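Amide synthase (Vibrio cholerae, PDB 1L5A) probably catalyses amide-bond formation during assembly of the siderophore vibriobactin, acting as a nonribosomal peptide synthetase condensation enzyme. Local coordinates at residues A237-C242 with P254-P259; S248-A253 with M330-N335; L279-L284 with G299-S304; I232-A237 with I334-F339; C242-E247 with T289-Y294. One frame throughout, in Å; residues are numbered along the deposited sequence.

Contact 1: residues A237-C242 with P254-P259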
# COMPACT_ATOMS: atom_id res chain seq x y z
N ALA A 237 20.15 -11.80 -10.99
CA ALA A 237 20.52 -12.97 -11.79
C ALA A 237 21.84 -13.55 -11.29
O ALA A 237 21.97 -14.77 -11.17
CB ALA A 237 20.64 -12.59 -13.27
N LEU A 238 22.81 -12.68 -11.02
CA LEU A 238 24.11 -13.11 -10.53
C LEU A 238 23.94 -13.76 -9.16
O LEU A 238 24.66 -14.70 -8.82
CB LEU A 238 25.08 -11.92 -10.41
CG LEU A 238 25.56 -11.26 -11.70
CD1 LEU A 238 26.63 -10.24 -11.38
CD2 LEU A 238 26.13 -12.31 -12.64
N VAL A 239 22.99 -13.27 -8.36
CA VAL A 239 22.78 -13.84 -7.04
C VAL A 239 22.29 -15.27 -7.19
O VAL A 239 22.69 -16.15 -6.42
CB VAL A 239 21.74 -13.02 -6.24
CG1 VAL A 239 21.36 -13.76 -4.95
CG2 VAL A 239 22.33 -11.66 -5.89
N ALA A 240 21.45 -15.48 -8.20
CA ALA A 240 20.90 -16.81 -8.50
C ALA A 240 22.03 -17.69 -8.99
O ALA A 240 22.25 -18.78 -8.46
CB ALA A 240 19.80 -16.70 -9.56
N LEU A 241 22.75 -17.21 -10.01
CA LEU A 241 23.89 -17.94 -10.57
C LEU A 241 24.91 -18.25 -9.48
O LEU A 241 25.44 -19.35 -9.41
CB LEU A 241 24.58 -17.13 -11.67
CG LEU A 241 23.91 -17.12 -13.04
CD1 LEU A 241 24.65 -16.18 -13.97
CD2 LEU A 241 23.89 -18.55 -13.62
N CYS A 242 25.18 -17.28 -8.62
CA CYS A 242 26.13 -17.50 -7.54
C CYS A 242 25.63 -18.62 -6.64
O CYS A 242 26.42 -19.45 -6.19
CB CYS A 242 26.31 -16.22 -6.72
SG CYS A 242 27.34 -16.46 -5.25
N PRO A 254 23.98 -24.10 3.22
CA PRO A 254 22.63 -23.91 2.67
C PRO A 254 22.23 -22.45 2.48
O PRO A 254 21.29 -22.16 1.75
CB PRO A 254 21.75 -24.63 3.70
CG PRO A 254 22.49 -24.43 4.96
CD PRO A 254 23.93 -24.66 4.58
N TRP A 255 22.95 -21.53 3.11
CA TRP A 255 22.60 -20.13 2.98
C TRP A 255 23.56 -19.23 2.22
O TRP A 255 24.78 -19.45 2.22
CB TRP A 255 22.38 -19.56 4.36
CG TRP A 255 21.33 -20.27 5.15
CD1 TRP A 255 21.53 -21.22 6.11
CD2 TRP A 255 19.93 -19.99 5.14
NE1 TRP A 255 20.32 -21.54 6.71
CE2 TRP A 255 19.33 -20.79 6.13
CE3 TRP A 255 19.12 -19.12 4.38
CZ2 TRP A 255 17.96 -20.76 6.39
CZ3 TRP A 255 17.76 -19.09 4.64
CH2 TRP A 255 17.19 -19.91 5.64
N LEU A 256 23.00 -18.21 1.56
CA LEU A 256 23.76 -17.20 0.83
C LEU A 256 23.23 -15.89 1.39
O LEU A 256 22.03 -15.65 1.31
CB LEU A 256 23.46 -17.21 -0.66
CG LEU A 256 24.61 -16.87 -1.62
CD1 LEU A 256 24.01 -16.30 -2.91
CD2 LEU A 256 25.59 -15.89 -1.01
N TRP A 257 24.08 -15.05 1.98
CA TRP A 257 23.61 -13.80 2.54
C TRP A 257 23.68 -12.68 1.53
O TRP A 257 24.62 -12.60 0.74
CB TRP A 257 24.40 -13.42 3.78
CG TRP A 257 24.14 -14.32 4.96
CD1 TRP A 257 24.67 -15.56 5.19
CD2 TRP A 257 23.27 -14.05 6.07
NE1 TRP A 257 24.19 -16.07 6.37
CE2 TRP A 257 23.33 -15.17 6.93
CE3 TRP A 257 22.45 -12.97 6.42
CZ2 TRP A 257 22.60 -15.24 8.13
CZ3 TRP A 257 21.72 -13.03 7.62
CH2 TRP A 257 21.81 -14.16 8.45
N LEU A 258 22.65 -11.82 1.57
CA LEU A 258 22.48 -10.68 0.67
C LEU A 258 22.25 -9.38 1.40
O LEU A 258 21.80 -9.37 2.55
CB LEU A 258 21.23 -10.83 -0.18
CG LEU A 258 21.03 -12.00 -1.10
CD1 LEU A 258 19.62 -11.94 -1.63
CD2 LEU A 258 22.04 -11.92 -2.23
N PRO A 259 22.55 -8.27 0.73
CA PRO A 259 22.30 -7.00 1.40
C PRO A 259 21.06 -6.42 0.69
O PRO A 259 21.09 -6.25 -0.53
CB PRO A 259 23.57 -6.20 1.12
CG PRO A 259 23.91 -6.60 -0.26
CD PRO A 259 23.55 -8.10 -0.33

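Contact 2: residues S248-A253 with M330-N335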
# COMPACT_ATOMS: atom_id res chain seq x y z
N SER A 248 27.76 -26.82 -5.95
CA SER A 248 28.87 -27.74 -6.05
C SER A 248 30.03 -27.26 -5.19
O SER A 248 30.53 -28.00 -4.35
CB SER A 248 29.35 -27.84 -7.50
OG SER A 248 29.87 -26.60 -7.93
N ALA A 249 30.42 -26.01 -5.38
CA ALA A 249 31.53 -25.39 -4.66
C ALA A 249 31.48 -25.43 -3.13
O ALA A 249 32.53 -25.45 -2.48
CB ALA A 249 31.71 -23.95 -5.15
N GLU A 250 30.29 -25.43 -2.55
CA GLU A 250 30.17 -25.45 -1.09
C GLU A 250 28.77 -25.95 -0.73
O GLU A 250 28.01 -25.29 -0.04
CB GLU A 250 30.41 -24.03 -0.54
CG GLU A 250 30.84 -23.96 0.94
CD GLU A 250 31.44 -22.61 1.32
OE1 GLU A 250 32.37 -22.15 0.62
OE2 GLU A 250 30.99 -22.00 2.33
N PRO A 251 28.44 -27.16 -1.19
CA PRO A 251 27.13 -27.78 -0.93
C PRO A 251 26.65 -27.76 0.52
O PRO A 251 25.45 -27.66 0.77
CB PRO A 251 27.33 -29.20 -1.45
CG PRO A 251 28.78 -29.46 -1.15
CD PRO A 251 29.42 -28.17 -1.64
N ASP A 252 27.58 -27.84 1.47
CA ASP A 252 27.21 -27.85 2.88
C ASP A 252 26.76 -26.50 3.44
O ASP A 252 26.34 -26.40 4.60
CB ASP A 252 28.37 -28.40 3.70
CG ASP A 252 28.75 -29.79 3.26
OD1 ASP A 252 27.85 -30.65 3.18
OD2 ASP A 252 29.95 -30.03 3.00
N ALA A 253 26.85 -25.46 2.62
CA ALA A 253 26.41 -24.13 3.03
C ALA A 253 25.03 -23.92 2.42
O ALA A 253 24.88 -23.61 1.24
CB ALA A 253 27.39 -23.07 2.52
N MET A 330 27.12 -14.02 8.90
CA MET A 330 26.58 -13.78 7.56
C MET A 330 27.54 -14.15 6.44
O MET A 330 28.03 -13.30 5.72
CB MET A 330 26.13 -12.33 7.43
CG MET A 330 24.95 -12.05 8.36
SD MET A 330 24.66 -10.33 8.77
CE MET A 330 23.82 -10.46 10.40
N SER A 331 27.79 -15.45 6.30
CA SER A 331 28.67 -15.93 5.26
C SER A 331 28.21 -17.29 4.77
O SER A 331 27.70 -18.09 5.54
CB SER A 331 30.10 -16.04 5.79
OG SER A 331 30.99 -16.38 4.75
N PRO A 332 28.37 -17.58 3.48
CA PRO A 332 28.93 -16.73 2.42
C PRO A 332 28.03 -15.51 2.10
O PRO A 332 26.82 -15.55 2.27
CB PRO A 332 29.09 -17.70 1.24
CG PRO A 332 27.99 -18.67 1.46
CD PRO A 332 28.04 -18.91 2.96
N PHE A 333 28.65 -14.45 1.61
CA PHE A 333 27.94 -13.20 1.34
C PHE A 333 28.16 -12.69 -0.08
O PHE A 333 29.28 -12.75 -0.59
CB PHE A 333 28.44 -12.16 2.35
CG PHE A 333 27.57 -10.96 2.48
CD1 PHE A 333 26.66 -10.85 3.53
CD2 PHE A 333 27.65 -9.91 1.56
CE1 PHE A 333 25.85 -9.72 3.66
CE2 PHE A 333 26.84 -8.78 1.68
CZ PHE A 333 25.94 -8.68 2.73
N ILE A 334 27.11 -12.18 -0.72
CA ILE A 334 27.27 -11.65 -2.07
C ILE A 334 26.87 -10.16 -2.12
O ILE A 334 25.94 -9.72 -1.46
CB ILE A 334 26.49 -12.50 -3.11
CG1 ILE A 334 26.79 -11.99 -4.52
CG2 ILE A 334 25.01 -12.46 -2.84
CD1 ILE A 334 26.31 -12.90 -5.60
N ASN A 335 27.63 -9.39 -2.87
CA ASN A 335 27.43 -7.94 -3.00
C ASN A 335 27.51 -7.60 -4.46
O ASN A 335 28.41 -8.09 -5.17
CB ASN A 335 28.57 -7.17 -2.32
CG ASN A 335 28.12 -6.38 -1.11
OD1 ASN A 335 27.24 -5.54 -1.21
ND2 ASN A 335 28.75 -6.64 0.03

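Contact 3: residues L279-L284 with G299-S304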
# COMPACT_ATOMS: atom_id res chain seq x y z
N LEU A 279 20.23 -10.21 4.79
CA LEU A 279 19.23 -11.26 4.85
C LEU A 279 19.71 -12.58 4.27
O LEU A 279 20.49 -12.63 3.32
CB LEU A 279 17.96 -10.80 4.11
CG LEU A 279 17.38 -9.48 4.62
CD1 LEU A 279 16.33 -8.94 3.63
CD2 LEU A 279 16.80 -9.69 5.98
N PRO A 280 19.24 -13.69 4.86
CA PRO A 280 19.67 -14.98 4.33
C PRO A 280 18.70 -15.55 3.29
O PRO A 280 17.50 -15.55 3.49
CB PRO A 280 19.80 -15.83 5.59
CG PRO A 280 18.66 -15.33 6.42
CD PRO A 280 18.75 -13.82 6.25
N LEU A 281 19.26 -16.02 2.18
CA LEU A 281 18.54 -16.65 1.08
C LEU A 281 18.81 -18.15 1.19
O LEU A 281 19.97 -18.57 1.25
CB LEU A 281 19.06 -16.15 -0.29
CG LEU A 281 18.65 -16.97 -1.53
CD1 LEU A 281 17.18 -16.78 -1.77
CD2 LEU A 281 19.45 -16.55 -2.77
N LEU A 282 17.76 -18.96 1.25
CA LEU A 282 17.96 -20.40 1.33
C LEU A 282 18.13 -20.78 -0.12
O LEU A 282 17.22 -20.57 -0.93
CB LEU A 282 16.75 -21.10 1.93
CG LEU A 282 17.00 -22.56 2.32
CD1 LEU A 282 18.23 -22.63 3.23
CD2 LEU A 282 15.78 -23.13 3.04
N ARG A 283 19.30 -21.30 -0.47
CA ARG A 283 19.55 -21.65 -1.85
C ARG A 283 18.71 -22.82 -2.30
O ARG A 283 18.54 -23.80 -1.57
CB ARG A 283 21.03 -21.98 -2.06
CG ARG A 283 21.97 -20.86 -1.63
CD ARG A 283 23.44 -21.20 -1.84
NE ARG A 283 23.80 -22.48 -1.24
CZ ARG A 283 23.78 -23.64 -1.90
NH1 ARG A 283 23.42 -23.66 -3.18
NH2 ARG A 283 24.09 -24.76 -1.26
N LEU A 284 18.16 -22.70 -3.50
CA LEU A 284 17.35 -23.75 -4.07
C LEU A 284 18.26 -24.88 -4.59
O LEU A 284 19.39 -24.64 -5.01
CB LEU A 284 16.54 -23.20 -5.25
CG LEU A 284 15.18 -22.54 -5.01
CD1 LEU A 284 15.25 -21.51 -3.90
CD2 LEU A 284 14.72 -21.91 -6.34
N GLY A 299 14.90 -16.01 -8.44
CA GLY A 299 14.47 -14.63 -8.50
C GLY A 299 13.26 -14.35 -7.61
O GLY A 299 13.18 -13.31 -6.95
N GLN A 300 12.32 -15.29 -7.59
CA GLN A 300 11.12 -15.14 -6.79
C GLN A 300 11.48 -15.21 -5.32
O GLN A 300 10.98 -14.42 -4.51
CB GLN A 300 10.09 -16.23 -7.13
CG GLN A 300 9.56 -16.18 -8.57
CD GLN A 300 8.57 -17.31 -8.88
OE1 GLN A 300 7.63 -17.55 -8.12
NE2 GLN A 300 8.79 -18.00 -10.00
N ALA A 301 12.35 -16.16 -4.98
CA ALA A 301 12.78 -16.35 -3.60
C ALA A 301 13.50 -15.07 -3.15
O ALA A 301 13.31 -14.60 -2.02
CB ALA A 301 13.72 -17.55 -3.49
N ILE A 302 14.31 -14.52 -4.04
CA ILE A 302 15.03 -13.29 -3.73
C ILE A 302 14.03 -12.16 -3.54
O ILE A 302 14.09 -11.45 -2.53
CB ILE A 302 16.01 -12.92 -4.85
CG1 ILE A 302 17.16 -13.94 -4.88
CG2 ILE A 302 16.55 -11.51 -4.60
CD1 ILE A 302 18.03 -13.86 -6.12
N ARG A 303 13.12 -12.02 -4.50
CA ARG A 303 12.10 -10.97 -4.44
C ARG A 303 11.35 -11.02 -3.11
O ARG A 303 11.07 -10.00 -2.46
CB ARG A 303 11.09 -11.15 -5.55
CG ARG A 303 10.10 -10.03 -5.61
CD ARG A 303 10.65 -9.02 -6.57
NE ARG A 303 10.97 -7.75 -5.96
CZ ARG A 303 11.87 -6.91 -6.46
NH1 ARG A 303 12.52 -7.23 -7.58
NH2 ARG A 303 12.13 -5.77 -5.85
N SER A 304 10.99 -12.24 -2.74
CA SER A 304 10.28 -12.47 -1.51
C SER A 304 11.09 -11.89 -0.35
O SER A 304 10.52 -11.36 0.60
CB SER A 304 10.08 -13.97 -1.33
OG SER A 304 9.45 -14.26 -0.11

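Contact 4: residues I232-A237 with I334-F339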
# COMPACT_ATOMS: atom_id res chain seq x y z
N ILE A 232 14.17 -10.70 -14.70
CA ILE A 232 14.91 -10.28 -13.51
C ILE A 232 16.08 -9.43 -13.99
O ILE A 232 16.49 -9.53 -15.14
CB ILE A 232 15.46 -11.48 -12.69
CG1 ILE A 232 16.36 -12.36 -13.56
CG2 ILE A 232 14.31 -12.30 -12.09
CD1 ILE A 232 16.97 -13.52 -12.80
N GLY A 233 16.59 -8.57 -13.11
CA GLY A 233 17.73 -7.75 -13.48
C GLY A 233 19.01 -8.57 -13.34
O GLY A 233 19.01 -9.59 -12.64
N TRP A 234 20.10 -8.14 -13.98
CA TRP A 234 21.33 -8.90 -13.87
C TRP A 234 21.84 -9.06 -12.44
O TRP A 234 22.40 -10.10 -12.10
CB TRP A 234 22.42 -8.34 -14.77
CG TRP A 234 22.80 -6.95 -14.52
CD1 TRP A 234 22.25 -5.85 -15.09
CD2 TRP A 234 23.87 -6.50 -13.70
NE1 TRP A 234 22.92 -4.72 -14.68
CE2 TRP A 234 23.92 -5.09 -13.82
CE3 TRP A 234 24.80 -7.14 -12.87
CZ2 TRP A 234 24.87 -4.31 -13.15
CZ3 TRP A 234 25.74 -6.38 -12.20
CH2 TRP A 234 25.77 -4.97 -12.35
N PRO A 235 21.67 -8.04 -11.59
CA PRO A 235 22.17 -8.23 -10.22
C PRO A 235 21.49 -9.46 -9.57
O PRO A 235 22.17 -10.37 -9.08
CB PRO A 235 21.80 -6.92 -9.53
CG PRO A 235 21.93 -5.92 -10.65
CD PRO A 235 21.26 -6.64 -11.81
N ASP A 236 20.16 -9.49 -9.57
CA ASP A 236 19.42 -10.61 -9.00
C ASP A 236 19.80 -11.91 -9.71
O ASP A 236 19.76 -12.99 -9.11
CB ASP A 236 17.91 -10.41 -9.16
CG ASP A 236 17.29 -9.63 -8.01
OD1 ASP A 236 18.00 -9.32 -7.03
OD2 ASP A 236 16.07 -9.35 -8.10
N ALA A 237 20.15 -11.80 -10.99
CA ALA A 237 20.52 -12.97 -11.79
C ALA A 237 21.84 -13.55 -11.29
O ALA A 237 21.97 -14.77 -11.17
CB ALA A 237 20.64 -12.59 -13.27
N ILE A 334 27.11 -12.18 -0.72
CA ILE A 334 27.27 -11.65 -2.07
C ILE A 334 26.87 -10.16 -2.12
O ILE A 334 25.94 -9.72 -1.46
CB ILE A 334 26.49 -12.50 -3.11
CG1 ILE A 334 26.79 -11.99 -4.52
CG2 ILE A 334 25.01 -12.46 -2.84
CD1 ILE A 334 26.31 -12.90 -5.60
N ASN A 335 27.63 -9.39 -2.87
CA ASN A 335 27.43 -7.94 -3.00
C ASN A 335 27.51 -7.60 -4.46
O ASN A 335 28.41 -8.09 -5.17
CB ASN A 335 28.57 -7.17 -2.32
CG ASN A 335 28.12 -6.38 -1.11
OD1 ASN A 335 27.24 -5.54 -1.21
ND2 ASN A 335 28.75 -6.64 0.03
N ILE A 336 26.60 -6.77 -4.93
CA ILE A 336 26.65 -6.34 -6.31
C ILE A 336 26.87 -4.83 -6.26
O ILE A 336 26.09 -4.11 -5.65
CB ILE A 336 25.36 -6.61 -7.07
CG1 ILE A 336 25.01 -8.12 -7.05
CG2 ILE A 336 25.51 -6.08 -8.47
CD1 ILE A 336 26.01 -9.02 -7.77
N LEU A 337 27.94 -4.36 -6.89
CA LEU A 337 28.24 -2.93 -6.91
C LEU A 337 28.13 -2.45 -8.35
O LEU A 337 29.12 -2.45 -9.10
CB LEU A 337 29.64 -2.70 -6.36
CG LEU A 337 29.73 -3.30 -4.95
CD1 LEU A 337 31.07 -2.95 -4.34
CD2 LEU A 337 28.57 -2.78 -4.08
N PRO A 338 26.92 -2.00 -8.75
CA PRO A 338 26.55 -1.52 -10.08
C PRO A 338 26.70 -0.05 -10.42
O PRO A 338 26.79 0.31 -11.60
CB PRO A 338 25.09 -1.93 -10.17
CG PRO A 338 24.60 -1.55 -8.79
CD PRO A 338 25.75 -1.98 -7.85
N PHE A 339 26.72 0.80 -9.41
CA PHE A 339 26.80 2.25 -9.62
C PHE A 339 28.10 2.84 -10.17
O PHE A 339 29.19 2.47 -9.74
CB PHE A 339 26.42 2.93 -8.32
CG PHE A 339 25.09 2.49 -7.79
CD1 PHE A 339 24.94 2.10 -6.46
CD2 PHE A 339 23.97 2.50 -8.63
CE1 PHE A 339 23.70 1.75 -5.97
CE2 PHE A 339 22.71 2.15 -8.14
CZ PHE A 339 22.58 1.77 -6.81

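Contact 5: residues C242-E247 with T289-Y294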
# COMPACT_ATOMS: atom_id res chain seq x y z
N CYS A 242 25.18 -17.28 -8.62
CA CYS A 242 26.13 -17.50 -7.54
C CYS A 242 25.63 -18.62 -6.64
O CYS A 242 26.42 -19.45 -6.19
CB CYS A 242 26.31 -16.22 -6.72
SG CYS A 242 27.34 -16.46 -5.25
N ALA A 243 24.33 -18.66 -6.37
CA ALA A 243 23.81 -19.73 -5.52
C ALA A 243 23.91 -21.08 -6.22
O ALA A 243 24.16 -22.11 -5.58
CB ALA A 243 22.37 -19.44 -5.14
N LEU A 244 23.70 -21.09 -7.53
CA LEU A 244 23.79 -22.33 -8.30
C LEU A 244 25.22 -22.86 -8.13
O LEU A 244 25.44 -24.03 -7.83
CB LEU A 244 23.52 -22.07 -9.79
CG LEU A 244 23.58 -23.28 -10.72
CD1 LEU A 244 22.63 -24.37 -10.22
CD2 LEU A 244 23.21 -22.86 -12.14
N TYR A 245 26.17 -21.95 -8.33
CA TYR A 245 27.60 -22.24 -8.21
C TYR A 245 27.97 -22.85 -6.87
O TYR A 245 28.74 -23.80 -6.80
CB TYR A 245 28.39 -20.95 -8.43
CG TYR A 245 29.78 -21.00 -7.88
CD1 TYR A 245 30.77 -21.76 -8.50
CD2 TYR A 245 30.11 -20.31 -6.72
CE1 TYR A 245 32.07 -21.83 -7.97
CE2 TYR A 245 31.39 -20.37 -6.18
CZ TYR A 245 32.36 -21.13 -6.81
OH TYR A 245 33.62 -21.19 -6.26
N LEU A 246 27.40 -22.31 -5.80
CA LEU A 246 27.67 -22.79 -4.46
C LEU A 246 27.07 -24.17 -4.24
O LEU A 246 27.32 -24.80 -3.22
CB LEU A 246 27.12 -21.81 -3.41
CG LEU A 246 27.71 -20.39 -3.39
CD1 LEU A 246 26.91 -19.53 -2.40
CD2 LEU A 246 29.19 -20.43 -3.00
N GLU A 247 26.29 -24.64 -5.20
CA GLU A 247 25.68 -25.96 -5.06
C GLU A 247 26.78 -27.02 -5.09
O GLU A 247 26.73 -27.98 -4.34
CB GLU A 247 24.68 -26.22 -6.19
CG GLU A 247 23.75 -27.39 -5.92
CD GLU A 247 22.73 -27.10 -4.83
OE1 GLU A 247 23.10 -26.47 -3.81
OE2 GLU A 247 21.56 -27.51 -4.99
N THR A 289 15.68 -29.93 -12.01
CA THR A 289 15.22 -28.62 -12.43
C THR A 289 16.09 -28.13 -13.55
O THR A 289 17.26 -28.49 -13.64
CB THR A 289 15.32 -27.57 -11.31
OG1 THR A 289 14.67 -28.05 -10.13
CG2 THR A 289 14.67 -26.26 -11.75
N SER A 290 15.52 -27.27 -14.37
CA SER A 290 16.26 -26.69 -15.47
C SER A 290 16.90 -25.40 -14.99
O SER A 290 16.45 -24.80 -14.00
CB SER A 290 15.31 -26.40 -16.64
OG SER A 290 14.13 -25.75 -16.17
N LEU A 291 17.95 -24.98 -15.68
CA LEU A 291 18.65 -23.75 -15.35
C LEU A 291 17.59 -22.64 -15.41
O LEU A 291 17.51 -21.78 -14.52
CB LEU A 291 19.75 -23.48 -16.38
CG LEU A 291 20.40 -22.09 -16.44
CD1 LEU A 291 21.33 -21.90 -15.26
CD2 LEU A 291 21.17 -21.96 -17.75
N GLY A 292 16.78 -22.70 -16.46
CA GLY A 292 15.73 -21.72 -16.64
C GLY A 292 14.82 -21.66 -15.44
O GLY A 292 14.50 -20.58 -14.95
N ASN A 293 14.38 -22.82 -14.96
CA ASN A 293 13.51 -22.82 -13.80
C ASN A 293 14.29 -22.42 -12.54
O ASN A 293 13.72 -21.89 -11.58
CB ASN A 293 12.88 -24.20 -13.63
N TYR A 294 15.60 -22.65 -12.54
CA TYR A 294 16.41 -22.30 -11.39
C TYR A 294 16.45 -20.78 -11.22
O TYR A 294 16.15 -20.24 -10.15
CB TYR A 294 17.83 -22.84 -11.53
CG TYR A 294 18.57 -22.85 -10.21
CD1 TYR A 294 18.34 -23.86 -9.29
CD2 TYR A 294 19.46 -21.82 -9.87
CE1 TYR A 294 18.97 -23.85 -8.03
CE2 TYR A 294 20.10 -21.80 -8.62
CZ TYR A 294 19.84 -22.82 -7.71
OH TYR A 294 20.44 -22.80 -6.47

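Contact 1: residues A237-C242 with P254-P259
Helix segment 237-242 and strand 255-259 run nearly antiparallel, at 160°, with their axes 10.3 Å apart and Val239 facing Leu258. This is helix-on-sheet packing inside the alpha/beta fold of the condensation domain. Helix 234-249 lies on one face of strand 255-260, which directly follows it in the chain. The contact is buried and its side chains are apolar, with no hydrogen bond across it.

Val239 and Leu258 reach for each other tip to tip. Both methyls of the valine take part. CG1 lies 3.4 Å from Leu258 CD2, and CG2 of Val239 lies 3.7 Å from that same methyl. The leucine methyl is therefore held against the fork of the valine. Val239 has CG1 anti to the backbone N (chi1 171°), which turns both branches to the sheet.

Leu256 sits two residues back on the same side of the strand. Its CD1 touches the carbonyl O of Val239 and the sulfur of Cys242, three residues on. The intervening Trp257 puts its side chain on the other side of the strand.

Strand 255-260 has neighbours along both edges. Leu256 and Leu258 bond through their backbones to Leu281 and Leu279, and Trp257 bonds to Pro332 and Ile334. Leu281 and Ile334 also touch Val239, so the helix packs on three neighbouring strands.

At the far end of the contact, Cys242 SG stands 4.1 Å from Leu256 CD1.

Contact 2: residues S248-A253 with M330-N335
The type I beta turn from Glu250 to Ala253, which leads out of helix 234-249, rests against Pro332 just before strand 333-337. Glu250 is the first residue to leave the helical conformation. The turn closes with a backbone bond of 2.9 Å from Ala253 N to Glu250 O. Both end residues of the turn then face the proline.

Ala253 points its CB at Pro332, where it lies 4.2 Å from CD. Glu250 comes to the same CD atom with its carboxylate. Its OE2 is 4.3 Å from Pro332 CD, which is only a loose van der Waals approach. The glutamate side chain is extended through its first two torsions (chi1 -158°, chi2 164°), and this carries the carboxylate from the helix end to the proline. Its OE1 has a stronger partner elsewhere, a hydrogen bond to His393 NE2.

In the alpha/beta fold, this is where the helix-to-strand connection passes the start of a neighbouring strand. A cis peptide bond precedes Pro332. The backbone of Pro332 bonds to Trp257 of strand 255-260, and the proline ring also packs on Leu246 and Ile362. Ser331 OG is hydrogen-bonded to Ile362 N.

The contact is small, with 76 Å² buried in all. Beyond it, the carbonyl O of Ala253 accepts a hydrogen bond from Arg283 NH2.

Contact 3: residues L279-L284 with G299-S304
Leu281 spreads its two methyls over the helix segment 299-304, one on Ala301 and one on Ile302. CD1 of Leu281 lies 3.9 Å from Ala301 CB. Its CD2 goes to the neighbouring helix residue and lies 4.1 Å from Ile302 CG1. A chi1 of 165° swings CG of Leu281 away from the backbone N, and the fork opens toward the helix.

Leu281 and Ile302 cross at a slant rather than end to end. The isoleucine does not leave its backbone straight at the strand, and it is CG1 that makes the touch. Ala301 does point at the strand. The nearest backbones across the contact are those of Leu281 and Ile302, whose CA atoms are 6.8 Å apart.

Leu284 adds a second leucine to Ala301. Its CD1 stands 4.3 Å from Ala301 CB, so this alanine methyl has a leucine methyl from each of two residues against it. Leu284 lies past the strand end, at the less buried margin of the contact. No polar bond joins the two segments, and 137 Å² is buried between them.

Val239 of helix 234-249 touches both Leu281 and Ile302. Tyr187 of helix 175-189 also packs on Leu281. On the helix, Arg303 makes cation-pi contacts with Trp264 and with Trp178 of the second subunit.

Such apolar packing of a helix on the strand that precedes it is typical of layered alpha/beta folds, here that of a condensation domain.

Contact 4: residues I232-A237 with I334-F339
Ile336 CG2 is the focus of the close packing, meeting Trp234 and Pro235 at the start of helix 234-249. It lies 3.7 Å from Trp234 CZ3 and 3.9 Å from Pro235 CB. The proline and isoleucine side chains meet at about a right angle, while the indole comes in obliquely. The CA atoms of Pro235 and Ile336 are only 6.2 Å apart, so backbone and side chains draw together here.

Trp234 owes its reach to its first torsion. CG sits between the backbone N and the carbonyl carbon (chi1 59°). The indole is thereby folded back over Pro235, whose CD lies against one face of the ring. Its six-membered ring then extends to the strand.

Pro338, just past the strand end, forms the more exposed margin. It touches one residue where Ile336 CG2 meets two. Pro338 CB meets the six-membered ring obliquely, 3.8 Å from Trp234 CH2. Leu337, between Ile336 and Pro338, is exposed and points away from the helix. No hydrogen bond crosses.

Gly233 is the N-cap residue, so Pro235 falls in the first helical turn, where its lack of an N-H costs no helix bond. Ile336 packs further on Leu238 of the same helix and on Phe366 of strand 362-368. Strand 333-337 pairs with strand 362-368 through its backbone, and Trp234 also reaches Ser369 and Pro370 in the loop beyond that strand.

Contact 5: residues C242-E247 with T289-Y294
This is a buried helix-to-helix contact, in which Leu244 of helix 234-249 packs on Tyr294 and Leu291 in the first turn of helix 291-307. Both helices belong to the alpha/beta fold of the condensation domain. The segments bury 204 Å² between them without a hydrogen bond across.

Tyr294 lays the face of its ring along Leu244. A CH-pi contact forms there. CD1 of Leu244 stands 4.0 Å from the centroid of the Tyr294 ring and only 10° off the ring normal. CB of Leu244, on the same side of the ring as CD1, lies 3.6 Å from Tyr294 CE2. With chi1 at -180°, the leucine side chain stands opposite its own backbone N and projects its fork toward the other segment.

The two leucine methyls have separate partners. While CD1 covers the ring, CD2 meets Leu291 CD1 at 3.8 Å. These two leucine side chains cross at about a right angle.

The tyrosine hydroxyl passes beside the helix backbone and comes within 4.1 Å of Ala243 CB. Its polar need is met by a hydrogen bond to Leu284 O, beyond strand 277-282. Nearby, Glu247 forms a salt bridge with Arg283, so the same connection is tied to both helices. Leu291 also packs on Leu418 and Leu419 of helix 415-420.

The start of helix 291-307 is capped by Ser290. Its OG accepts from Asn293 N at 3.2 Å, with an N-H...O angle of 150°.

Overall arrangement
Helix 234-249 takes part in contacts 1, 2, 4 and 5. From its start to its end come contact 4, contact 1, contact 5 and contact 2. Contact 1 is central, with centres about 8 Å from contacts 2 and 3 and about 10 Å from contacts 4 and 5. Contacts 2 and 4 share strand 333-337 but lie about 17 Å apart, at either end of it. Contact 3 adds the antiparallel neighbour of strand 255-260 and helix 291-307, which contact 5 also uses. Contacts 1, 3 and 5 nest within the loop closed by contact 4. Together they join neighbouring and distant parts of the chain into one layered part of the condensation domain.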